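Local atomic coordinates of acyl-CoA hydrolase (Bacillus halodurans, PDB entry 1VPM), a protein that binds coenzyme A and, as a hotdog-fold member of the acyl coenzyme A hydrolase family, probably hydrolyses the thioester of long-chain fatty acyl-CoAs. Residues V92-T98 against P135-V141; T98-V104 against E121-V127; A69-S73 against R162-A166. One frame throughout, in Å; residues are numbered along the deposited sequence. Where two conformers were deposited one is given.

How the contacts relate
Contact 2 lies deepest, its centre about 6 Å from that of the chain, where two neighbouring strands of the hotdog sheet pair through regular backbone bonds. Contact 1, about 15 Å out and partly exposed, lays the chain that follows the sheet along the turn between strands 85-95 and 99-109; one direct backbone bond and bridging waters join it. Contact 3, also largely buried although its centre is about 14 Å out, ties strand 65-75, outermost in this chain's sheet, to helix 146-166 by salt bridges, bordering a second subunit. Contacts 1 and 2 share Thr98, Glu101 of contact 2 is salt-bridged to Arg162 of contact 3, and all three touch the same coenzyme A.

Contact 1 (V92-T98 against P135-V141); sequences VTHTGRT and PKPVPQV. With COA (coenzyme A), chain D.
Arg97 and Thr98 meet Pro137 and Val138 chiefly through backbone atoms, in the turn between strands 85-95 and 99-109 of the hotdog fold, over which the proline-rich segment 135-141 passes. The single direct hydrogen bond runs from Val138 N to Arg97 O, 2.9 Å, with 160° at the hydrogen and the donor in the carbonyl plane. Next to it, CA-H...O contacts go both ways, Pro137 CA to Arg97 O at 3.2 Å and Thr98 CA to Lys136 O at 3.3 Å, so the two chains approach most closely here.

Waters add to the direct bond. Two serve the part from Thr95 to Val141: one accepts from Val141 N and donates to Thr95 OG1, and a second receives a bond from that hydroxyl and donates to Gly96 O and Val138 O. A third donates both to Arg97 O, the acceptor of the direct bond, and to Val138 O beside it. Thr95 OG1 sits between its backbone N and carbonyl carbon (chi1 68°), turned to both of its waters, while its methyl CG2 lies 3.4 Å from Pro139 O.

Apolar contact is looser: Val92 CG1 meets Val141 CB at 4.1 Å, both residues also resting on His61 of helix 43-62. The buried Val92 O has no polar partner in the model and faces the Val141 methyl CG2. Thr98 CG2 lies over the centre of the Arg97 guanidinium, on one face.

The turn also holds the 3'-phosphate of coenzyme A. Arg97 N gives a weak, bent bond to O8A, and the CA of Gly96 is close to the same oxygen. Thr98 grips O9A twice, through its backbone N and, at 2.8 Å, through its hydroxyl OG1.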
# COMPACT_ATOMS: atom_id res chain seq x y z
N VAL A 92 -1.93 -10.92 26.29
CA VAL A 92 -3.21 -11.07 26.95
C VAL A 92 -2.95 -10.95 28.44
O VAL A 92 -2.11 -11.67 28.98
CB VAL A 92 -3.88 -12.43 26.59
CG1 VAL A 92 -5.13 -12.63 27.40
CG2 VAL A 92 -4.21 -12.49 25.16
N THR A 93 -3.74 -10.11 29.11
CA THR A 93 -3.57 -9.83 30.52
C THR A 93 -4.67 -10.45 31.36
O THR A 93 -4.45 -10.70 32.53
CB THR A 93 -3.61 -8.33 30.82
OG1 THR A 93 -4.74 -7.74 30.20
CG2 THR A 93 -2.40 -7.69 30.28
N HIS A 94 -5.81 -10.73 30.75
CA HIS A 94 -7.02 -11.20 31.49
C HIS A 94 -8.07 -11.60 30.47
O HIS A 94 -8.07 -11.13 29.36
CB HIS A 94 -7.60 -10.10 32.40
CG HIS A 94 -8.62 -10.57 33.41
ND1 HIS A 94 -9.97 -10.32 33.28
CD2 HIS A 94 -8.46 -11.15 34.63
CE1 HIS A 94 -10.61 -10.79 34.34
NE2 HIS A 94 -9.72 -11.30 35.17
N THR A 95 -9.00 -12.45 30.86
CA THR A 95 -10.03 -12.92 29.95
C THR A 95 -11.39 -12.93 30.63
O THR A 95 -11.49 -13.04 31.84
CB THR A 95 -9.75 -14.35 29.42
OG1 THR A 95 -9.88 -15.33 30.47
CG2 THR A 95 -8.41 -14.44 28.72
N GLY A 96 -12.42 -12.86 29.81
CA GLY A 96 -13.81 -13.13 30.25
C GLY A 96 -14.21 -14.44 29.59
O GLY A 96 -13.38 -15.30 29.37
N ARG A 97 -15.45 -14.54 29.15
CA ARG A 97 -15.97 -15.77 28.57
C ARG A 97 -15.48 -15.93 27.14
O ARG A 97 -14.93 -16.97 26.80
CB ARG A 97 -17.50 -15.77 28.61
CG ARG A 97 -18.08 -17.15 28.41
CD ARG A 97 -19.62 -17.15 28.49
NE ARG A 97 -20.24 -16.57 27.28
CZ ARG A 97 -20.45 -17.22 26.14
NH1 ARG A 97 -20.10 -18.51 25.98
NH2 ARG A 97 -21.01 -16.57 25.12
N THR A 98 -15.70 -14.90 26.33
CA THR A 98 -15.27 -14.88 24.93
C THR A 98 -14.31 -13.75 24.63
O THR A 98 -13.85 -13.62 23.49
CB THR A 98 -16.49 -14.73 24.00
OG1 THR A 98 -17.03 -13.40 24.09
CG2 THR A 98 -17.55 -15.76 24.36
N PRO A 135 -19.33 -14.92 18.83
CA PRO A 135 -18.40 -15.05 19.94
C PRO A 135 -18.24 -16.47 20.46
O PRO A 135 -19.21 -17.20 20.59
CB PRO A 135 -19.00 -14.13 21.00
CG PRO A 135 -19.59 -13.04 20.21
CD PRO A 135 -20.24 -13.79 19.07
N LYS A 136 -17.01 -16.81 20.78
CA LYS A 136 -16.58 -18.17 21.06
C LYS A 136 -15.78 -18.14 22.38
O LYS A 136 -14.99 -17.23 22.61
CB LYS A 136 -15.69 -18.60 19.86
CG LYS A 136 -14.76 -19.75 20.03
CD LYS A 136 -13.96 -19.92 18.76
CE LYS A 136 -13.19 -21.21 18.76
NZ LYS A 136 -12.47 -21.35 17.45
N PRO A 137 -15.96 -19.15 23.25
CA PRO A 137 -15.23 -19.22 24.51
C PRO A 137 -13.73 -19.23 24.34
O PRO A 137 -13.20 -19.82 23.39
CB PRO A 137 -15.69 -20.56 25.11
CG PRO A 137 -16.96 -20.84 24.48
CD PRO A 137 -16.90 -20.28 23.11
N VAL A 138 -13.05 -18.52 25.24
CA VAL A 138 -11.59 -18.44 25.25
C VAL A 138 -11.02 -19.05 26.52
O VAL A 138 -11.66 -19.03 27.59
CB VAL A 138 -11.07 -16.98 25.08
CG1 VAL A 138 -11.61 -16.44 23.77
CG2 VAL A 138 -11.44 -16.14 26.27
N PRO A 139 -9.80 -19.61 26.41
CA PRO A 139 -9.16 -20.11 27.62
C PRO A 139 -8.75 -18.95 28.56
O PRO A 139 -8.61 -17.78 28.15
CB PRO A 139 -7.95 -20.86 27.07
CG PRO A 139 -7.71 -20.34 25.71
CD PRO A 139 -8.93 -19.72 25.22
N GLN A 140 -8.55 -19.27 29.81
CA GLN A 140 -7.97 -18.28 30.72
C GLN A 140 -6.49 -18.09 30.50
O GLN A 140 -5.84 -18.89 29.85
CB GLN A 140 -8.21 -18.69 32.15
CG GLN A 140 -9.64 -18.66 32.53
CD GLN A 140 -9.85 -18.97 34.01
OE1 GLN A 140 -8.90 -19.31 34.73
NE2 GLN A 140 -11.09 -18.88 34.45
N VAL A 141 -5.95 -17.01 31.04
CA VAL A 141 -4.54 -16.71 31.02
C VAL A 141 -3.96 -16.88 32.45
O VAL A 141 -4.67 -16.68 33.46
CB VAL A 141 -4.31 -15.29 30.44
CG1 VAL A 141 -4.69 -14.20 31.44
CG2 VAL A 141 -2.92 -15.16 29.94
N1A COA D . -15.72 -3.11 25.06
C2A COA D . -15.23 -4.14 25.81
N3A COA D . -15.88 -5.39 25.78
C4A COA D . -16.98 -5.56 24.99
C5A COA D . -17.49 -4.50 24.23
C6A COA D . -16.86 -3.25 24.27
N6A COA D . -17.44 -2.20 23.65
N7A COA D . -18.61 -4.96 23.57
C8A COA D . -18.79 -6.27 23.90
N9A COA D . -17.80 -6.64 24.77
C1B COA D . -17.52 -8.00 25.21
C2B COA D . -18.64 -8.50 26.10
O2B COA D . -18.51 -7.98 27.40
C3B COA D . -18.43 -10.00 26.01
O3B COA D . -17.53 -10.33 27.05
P3B COA D . -17.46 -11.76 27.76
O7A COA D . -18.31 -11.71 28.97
O8A COA D . -16.10 -12.14 28.19
O9A COA D . -17.88 -12.78 26.73
C4B COA D . -17.89 -10.19 24.58
O4B COA D . -17.58 -8.87 24.11
C5B COA D . -18.88 -10.81 23.60
O5B COA D . -20.05 -9.99 23.59
P1A COA D . -21.58 -10.57 23.71
O1A COA D . -22.40 -9.60 24.53
O2A COA D . -21.59 -12.00 24.23
O3A COA D . -22.13 -10.67 22.20
P2A COA D . -22.29 -9.48 21.11
O4A COA D . -22.86 -8.24 21.78
O5A COA D . -23.10 -10.06 19.97
O6A COA D . -20.79 -9.18 20.55
CBP COA D . -19.18 -7.59 19.77
CCP COA D . -20.05 -8.04 20.95
CDP COA D . -18.05 -6.69 20.27
CEP COA D . -18.58 -8.87 19.15
CAP COA D . -20.07 -6.84 18.74
OAP COA D . -20.76 -5.70 19.24
C9P COA D . -19.25 -6.47 17.52
O9P COA D . -19.06 -7.48 16.56
N8P COA D . -18.72 -5.24 17.37
C7P COA D . -17.95 -5.01 16.16
C6P COA D . -16.54 -5.60 16.28
C5P COA D . -15.72 -5.28 15.04
O5P COA D . -16.08 -5.75 13.94
N4P COA D . -14.66 -4.47 15.19
C3P COA D . -13.80 -4.17 14.08
C2P COA D . -13.99 -2.82 13.39
S1P COA D . -15.68 -2.19 13.00
O HOH W 1 -7.91 -15.20 32.41
O HOH W 2 -11.70 -17.23 29.73
O HOH W 3 -14.29 -19.24 28.35

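Contact 2 (T98-V104 against E121-V127); sequences TSMEVYV and ESFLTMV. With COA (coenzyme A), chain D.
Tyr103 and Phe123 meet across a non-hydrogen-bonded pair of the antiparallel sheet, their rings inclined at 55° with centroids 5.7 Å apart, neither stacked nor edge-to-face. Phe123 CE1 comes closest to the Tyr103 CB, and the adjoining ring atom CD1 lies 3.5 Å from Glu101 CD. The Glu101 carboxylate, carried on an extended chain, is tilted only 28° from the Phe123 ring plane. Its oxygens are bonded elsewhere, to Thr93 and to Arg158 and Arg162, so the phenyl ring flanks an acid already held by its partners.

At the far end the Tyr103 hydroxyl donates to Glu121 OE2 over 2.6 Å. The oxygen lies at the ring edge, in plane, and receives the proton on its anti lone pair, while the carboxylate stands 78° to the ring.

On the opposite face of the sheet the side chains are mostly apolar, Ser122 excepted. Val102 CG2 presses on Met126 CG at 3.6 Å, and Val104 CG2 touches Leu124 CD1 at 4.0 Å; Met100 and Met126 are selenomethionines. Six backbone bonds of 2.8 to 2.9 Å, two in each of the pairs Met100 with Met126, Val102 with Leu124 and Val104 with Ser122, fix which side chains meet.

Toward the ligand, Ser99 OG bonds coenzyme A O8A at 2.6 Å, and Thr125 CG2 and Val127 CG2 brush its adenine and ribose. Strand 99-109 is the middle of the five strands, next to 85-95, and 116-129 lies between it and 65-75: the methionine and leucine face packs on helix 43-62, while Glu101, Phe123 and Thr125 look toward helix 146-166.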
# COMPACT_ATOMS: atom_id res chain seq x y z
N THR A 98 -15.70 -14.90 26.33
CA THR A 98 -15.27 -14.88 24.93
C THR A 98 -14.31 -13.75 24.63
O THR A 98 -13.85 -13.62 23.49
CB THR A 98 -16.49 -14.73 24.00
OG1 THR A 98 -17.03 -13.40 24.09
CG2 THR A 98 -17.55 -15.76 24.36
N SER A 99 -14.01 -12.93 25.64
CA SER A 99 -13.22 -11.70 25.47
C SER A 99 -11.87 -11.81 26.17
O SER A 99 -11.69 -12.58 27.12
CB SER A 99 -14.02 -10.49 25.98
OG SER A 99 -14.17 -10.51 27.39
N MSE A 100 -10.90 -11.08 25.62
CA MSE A 100 -9.56 -11.01 26.13
C MSE A 100 -9.15 -9.56 26.22
O MSE A 100 -9.33 -8.79 25.27
CB MSE A 100 -8.64 -11.69 25.16
CG MSE A 100 -8.85 -13.16 25.04
SE MSE A 100 -8.10 -13.92 23.36
CE MSE A 100 -9.47 -13.39 22.06
N GLU A 101 -8.62 -9.15 27.37
CA GLU A 101 -7.93 -7.89 27.43
C GLU A 101 -6.50 -8.09 26.93
O GLU A 101 -5.80 -9.03 27.33
CB GLU A 101 -7.89 -7.37 28.88
CG GLU A 101 -7.25 -6.00 28.97
CD GLU A 101 -7.17 -5.50 30.42
OE1 GLU A 101 -6.45 -6.14 31.24
OE2 GLU A 101 -7.87 -4.52 30.73
N VAL A 102 -6.10 -7.21 26.03
CA VAL A 102 -4.76 -7.19 25.47
C VAL A 102 -4.08 -5.86 25.84
O VAL A 102 -4.64 -4.77 25.64
CB VAL A 102 -4.75 -7.43 23.95
CG1 VAL A 102 -3.33 -7.35 23.41
CG2 VAL A 102 -5.39 -8.77 23.60
N TYR A 103 -2.95 -5.97 26.49
CA TYR A 103 -2.07 -4.81 26.76
C TYR A 103 -1.04 -4.70 25.65
O TYR A 103 -0.41 -5.69 25.25
CB TYR A 103 -1.40 -4.99 28.14
CG TYR A 103 -0.23 -4.06 28.38
CD1 TYR A 103 -0.43 -2.75 28.79
CD2 TYR A 103 1.09 -4.49 28.16
CE1 TYR A 103 0.67 -1.89 29.01
CE2 TYR A 103 2.17 -3.66 28.40
CZ TYR A 103 1.98 -2.37 28.77
OH TYR A 103 3.09 -1.60 28.98
N VAL A 104 -0.86 -3.49 25.16
CA VAL A 104 0.14 -3.18 24.17
C VAL A 104 0.99 -2.00 24.64
O VAL A 104 0.48 -0.99 24.99
CB VAL A 104 -0.49 -2.87 22.79
CG1 VAL A 104 0.58 -2.58 21.77
CG2 VAL A 104 -1.33 -4.05 22.28
N GLU A 121 1.02 3.35 25.62
CA GLU A 121 0.52 2.07 26.13
C GLU A 121 -0.98 2.06 26.00
O GLU A 121 -1.64 3.10 26.17
CB GLU A 121 0.88 1.91 27.61
CG GLU A 121 2.34 1.91 27.93
CD GLU A 121 2.60 1.88 29.43
OE1 GLU A 121 2.35 2.93 30.05
OE2 GLU A 121 3.07 0.84 29.94
N SER A 122 -1.56 0.90 25.81
CA SER A 122 -2.99 0.83 25.65
C SER A 122 -3.51 -0.56 26.04
O SER A 122 -2.78 -1.50 26.15
CB SER A 122 -3.28 1.25 24.20
OG SER A 122 -3.82 0.25 23.39
N PHE A 123 -4.78 -0.61 26.39
CA PHE A 123 -5.54 -1.87 26.51
C PHE A 123 -6.63 -1.95 25.45
O PHE A 123 -7.27 -0.93 25.12
CB PHE A 123 -6.25 -1.95 27.84
CG PHE A 123 -5.33 -2.01 29.03
CD1 PHE A 123 -4.72 -3.21 29.39
CD2 PHE A 123 -5.15 -0.91 29.83
CE1 PHE A 123 -3.87 -3.28 30.52
CE2 PHE A 123 -4.33 -0.98 30.92
CZ PHE A 123 -3.69 -2.17 31.27
N LEU A 124 -6.76 -3.13 24.83
CA LEU A 124 -7.82 -3.41 23.95
C LEU A 124 -8.65 -4.60 24.43
O LEU A 124 -8.19 -5.43 25.23
CB LEU A 124 -7.27 -3.74 22.58
CG LEU A 124 -6.50 -2.66 21.83
CD1 LEU A 124 -5.05 -2.65 22.27
CD2 LEU A 124 -6.56 -2.86 20.28
N THR A 125 -9.86 -4.67 23.92
CA THR A 125 -10.71 -5.83 24.19
C THR A 125 -10.93 -6.53 22.87
O THR A 125 -11.59 -5.98 21.93
CB THR A 125 -12.04 -5.43 24.84
OG1 THR A 125 -11.82 -4.81 26.13
CG2 THR A 125 -12.89 -6.68 25.06
N MSE A 126 -10.46 -7.79 22.80
CA MSE A 126 -10.58 -8.61 21.62
C MSE A 126 -11.57 -9.72 21.91
O MSE A 126 -11.58 -10.23 23.00
CB MSE A 126 -9.22 -9.23 21.27
CG MSE A 126 -8.04 -8.26 21.17
SE MSE A 126 -8.41 -6.79 19.82
CE MSE A 126 -8.44 -7.94 18.31
N VAL A 127 -12.36 -10.11 20.91
CA VAL A 127 -13.36 -11.16 21.06
C VAL A 127 -13.07 -12.24 20.08
O VAL A 127 -12.93 -11.96 18.92
CB VAL A 127 -14.80 -10.60 20.90
CG1 VAL A 127 -15.81 -11.71 20.98
CG2 VAL A 127 -15.07 -9.60 22.01
N1A COA D . -15.72 -3.11 25.06
C2A COA D . -15.23 -4.14 25.81
N3A COA D . -15.88 -5.39 25.78
C4A COA D . -16.98 -5.56 24.99
C5A COA D . -17.49 -4.50 24.23
C6A COA D . -16.86 -3.25 24.27
N6A COA D . -17.44 -2.20 23.65
N7A COA D . -18.61 -4.96 23.57
C8A COA D . -18.79 -6.27 23.90
N9A COA D . -17.80 -6.64 24.77
C1B COA D . -17.52 -8.00 25.21
C2B COA D . -18.64 -8.50 26.10
O2B COA D . -18.51 -7.98 27.40
C3B COA D . -18.43 -10.00 26.01
O3B COA D . -17.53 -10.33 27.05
P3B COA D . -17.46 -11.76 27.76
O7A COA D . -18.31 -11.71 28.97
O8A COA D . -16.10 -12.14 28.19
O9A COA D . -17.88 -12.78 26.73
C4B COA D . -17.89 -10.19 24.58
O4B COA D . -17.58 -8.87 24.11
C5B COA D . -18.88 -10.81 23.60
O5B COA D . -20.05 -9.99 23.59
P1A COA D . -21.58 -10.57 23.71
O1A COA D . -22.40 -9.60 24.53
O2A COA D . -21.59 -12.00 24.23
O3A COA D . -22.13 -10.67 22.20
P2A COA D . -22.29 -9.48 21.11
O4A COA D . -22.86 -8.24 21.78
O5A COA D . -23.10 -10.06 19.97
O6A COA D . -20.79 -9.18 20.55
CBP COA D . -19.18 -7.59 19.77
CCP COA D . -20.05 -8.04 20.95
CDP COA D . -18.05 -6.69 20.27
CEP COA D . -18.58 -8.87 19.15
CAP COA D . -20.07 -6.84 18.74
OAP COA D . -20.76 -5.70 19.24
C9P COA D . -19.25 -6.47 17.52
O9P COA D . -19.06 -7.48 16.56
N8P COA D . -18.72 -5.24 17.37
C7P COA D . -17.95 -5.01 16.16
C6P COA D . -16.54 -5.60 16.28
C5P COA D . -15.72 -5.28 15.04
O5P COA D . -16.08 -5.75 13.94
N4P COA D . -14.66 -4.47 15.19
C3P COA D . -13.80 -4.17 14.08
C2P COA D . -13.99 -2.82 13.39
S1P COA D . -15.68 -2.19 13.00

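Contact 3 (A69-S73 against R162-A166); sequences ASIDS and RKKRA. With COA (coenzyme A), chain D.
Asp72 joins Arg162 and Arg165 in a salt-bridge network that ties strand 65-75, the edge strand of the hotdog sheet within this chain, to helix 146-166. Arg162 grips the carboxylate side-on, one nitrogen to each oxygen: NE to OD1 at 2.9 Å, nearly straight at 172° and on the syn lone pair, and NH2 to OD2 at 2.8 Å. The two flat groups are nearly coplanar, 27° apart. Arg165 comes end-on instead, with both NH1 (3.1 Å) and NH2 (3.3 Å) directed at Asp72 OD1, and its guanidinium stands at 88° to the carboxylate. NH1 reaches that oxygen from above the carboxylate plane, which lets OD1 accept three N-H groups; such a setting would favour the charged form of Asp72.

The two arginines, one helical turn apart, are also in contact with each other, for Arg162 CG lies over one face of the Arg165 guanidinium, toward its rim. Both chains run extended from CG to NE.

A second shell of charges surrounds this arrangement and probably helps to position it. Glu101 OE2 takes a further salt bridge from Arg162 NH2, and Asp75 of the second subunit does so from Arg165 NH2; Ser70 and Ile71 pair with a strand of that subunit, so the sheet continues across the interface. Ala69 and Ser70 both face Thr125 in a classic beta bulge. Beside this network lies the adenine of coenzyme A, whose N1A is 2.8 Å from Ser70 OG, with Arg162 CD 4.0 Å from C2A.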
# COMPACT_ATOMS: atom_id res chain seq x y z
N ALA A 69 -13.34 -5.48 19.87
CA ALA A 69 -14.54 -4.91 20.46
C ALA A 69 -14.41 -3.44 20.85
O ALA A 69 -15.35 -2.64 20.70
CB ALA A 69 -14.93 -5.69 21.70
N SER A 70 -13.26 -3.13 21.39
CA SER A 70 -12.91 -1.77 21.84
C SER A 70 -11.40 -1.59 22.08
O SER A 70 -10.62 -2.53 22.15
CB SER A 70 -13.72 -1.40 23.10
OG SER A 70 -13.27 -2.15 24.18
N ILE A 71 -11.00 -0.33 22.11
CA ILE A 71 -9.72 0.12 22.59
C ILE A 71 -9.97 1.21 23.66
O ILE A 71 -10.88 2.01 23.54
CB ILE A 71 -8.79 0.59 21.38
CG1 ILE A 71 -7.41 0.92 21.90
CG2 ILE A 71 -9.37 1.78 20.64
CD1 ILE A 71 -6.35 1.14 20.82
N ASP A 72 -9.21 1.17 24.75
CA ASP A 72 -9.31 2.21 25.76
C ASP A 72 -8.60 3.45 25.21
O ASP A 72 -7.96 3.41 24.13
CB ASP A 72 -8.66 1.75 27.07
CG ASP A 72 -9.41 0.63 27.72
OD1 ASP A 72 -10.51 0.22 27.24
OD2 ASP A 72 -8.88 0.20 28.78
N SER A 73 -8.62 4.52 25.98
CA SER A 73 -7.96 5.75 25.54
C SER A 73 -6.46 5.51 25.27
O SER A 73 -5.80 4.62 25.89
CB SER A 73 -8.19 6.87 26.56
OG SER A 73 -7.57 6.55 27.77
N ARG A 162 -15.32 -0.19 31.35
CA ARG A 162 -15.77 -0.29 29.97
C ARG A 162 -17.29 -0.50 29.92
O ARG A 162 -17.95 0.05 29.04
CB ARG A 162 -15.07 -1.44 29.25
CG ARG A 162 -13.56 -1.25 29.16
CD ARG A 162 -12.85 -2.37 28.49
NE ARG A 162 -11.43 -2.13 28.67
CZ ARG A 162 -10.59 -2.90 29.34
NH1 ARG A 162 -10.96 -4.08 29.84
NH2 ARG A 162 -9.34 -2.52 29.45
N LYS A 163 -17.82 -1.29 30.85
CA LYS A 163 -19.29 -1.43 30.96
C LYS A 163 -19.97 -0.09 31.26
O LYS A 163 -20.96 0.27 30.61
CB LYS A 163 -19.65 -2.46 32.04
CG LYS A 163 -19.39 -3.90 31.60
N LYS A 164 -19.43 0.65 32.22
CA LYS A 164 -20.00 1.94 32.59
C LYS A 164 -19.99 2.94 31.42
O LYS A 164 -20.98 3.63 31.18
CB LYS A 164 -19.28 2.54 33.80
CG LYS A 164 -19.48 1.77 35.11
N ARG A 165 -18.90 3.01 30.68
CA ARG A 165 -18.75 4.08 29.68
C ARG A 165 -19.63 3.85 28.47
O ARG A 165 -19.98 4.80 27.75
CB ARG A 165 -17.30 4.20 29.24
CG ARG A 165 -16.91 3.20 28.16
CD ARG A 165 -15.45 3.26 27.94
NE ARG A 165 -15.02 2.29 26.94
CZ ARG A 165 -13.79 1.78 26.91
NH1 ARG A 165 -12.90 2.10 27.85
NH2 ARG A 165 -13.45 0.93 25.99
N ALA A 166 -19.97 2.58 28.24
CA ALA A 166 -20.81 2.21 27.13
C ALA A 166 -22.30 2.23 27.53
O ALA A 166 -23.17 2.06 26.67
CB ALA A 166 -20.40 0.83 26.60
N1A COA D . -15.72 -3.11 25.06
C2A COA D . -15.23 -4.14 25.81
N3A COA D . -15.88 -5.39 25.78
C4A COA D . -16.98 -5.56 24.99
C5A COA D . -17.49 -4.50 24.23
C6A COA D . -16.86 -3.25 24.27
N6A COA D . -17.44 -2.20 23.65
N7A COA D . -18.61 -4.96 23.57
C8A COA D . -18.79 -6.27 23.90
N9A COA D . -17.80 -6.64 24.77
C1B COA D . -17.52 -8.00 25.21
C2B COA D . -18.64 -8.50 26.10
O2B COA D . -18.51 -7.98 27.40
C3B COA D . -18.43 -10.00 26.01
O3B COA D . -17.53 -10.33 27.05
P3B COA D . -17.46 -11.76 27.76
O7A COA D . -18.31 -11.71 28.97
O8A COA D . -16.10 -12.14 28.19
O9A COA D . -17.88 -12.78 26.73
C4B COA D . -17.89 -10.19 24.58
O4B COA D . -17.58 -8.87 24.11
C5B COA D . -18.88 -10.81 23.60
O5B COA D . -20.05 -9.99 23.59
P1A COA D . -21.58 -10.57 23.71
O1A COA D . -22.40 -9.60 24.53
O2A COA D . -21.59 -12.00 24.23
O3A COA D . -22.13 -10.67 22.20
P2A COA D . -22.29 -9.48 21.11
O4A COA D . -22.86 -8.24 21.78
O5A COA D . -23.10 -10.06 19.97
O6A COA D . -20.79 -9.18 20.55
CBP COA D . -19.18 -7.59 19.77
CCP COA D . -20.05 -8.04 20.95
CDP COA D . -18.05 -6.69 20.27
CEP COA D . -18.58 -8.87 19.15
CAP COA D . -20.07 -6.84 18.74
OAP COA D . -20.76 -5.70 19.24
C9P COA D . -19.25 -6.47 17.52
O9P COA D . -19.06 -7.48 16.56
N8P COA D . -18.72 -5.24 17.37
C7P COA D . -17.95 -5.01 16.16
C6P COA D . -16.54 -5.60 16.28
C5P COA D . -15.72 -5.28 15.04
O5P COA D . -16.08 -5.75 13.94
N4P COA D . -14.66 -4.47 15.19
C3P COA D . -13.80 -4.17 14.08
C2P COA D . -13.99 -2.82 13.39
S1P COA D . -15.68 -2.19 13.00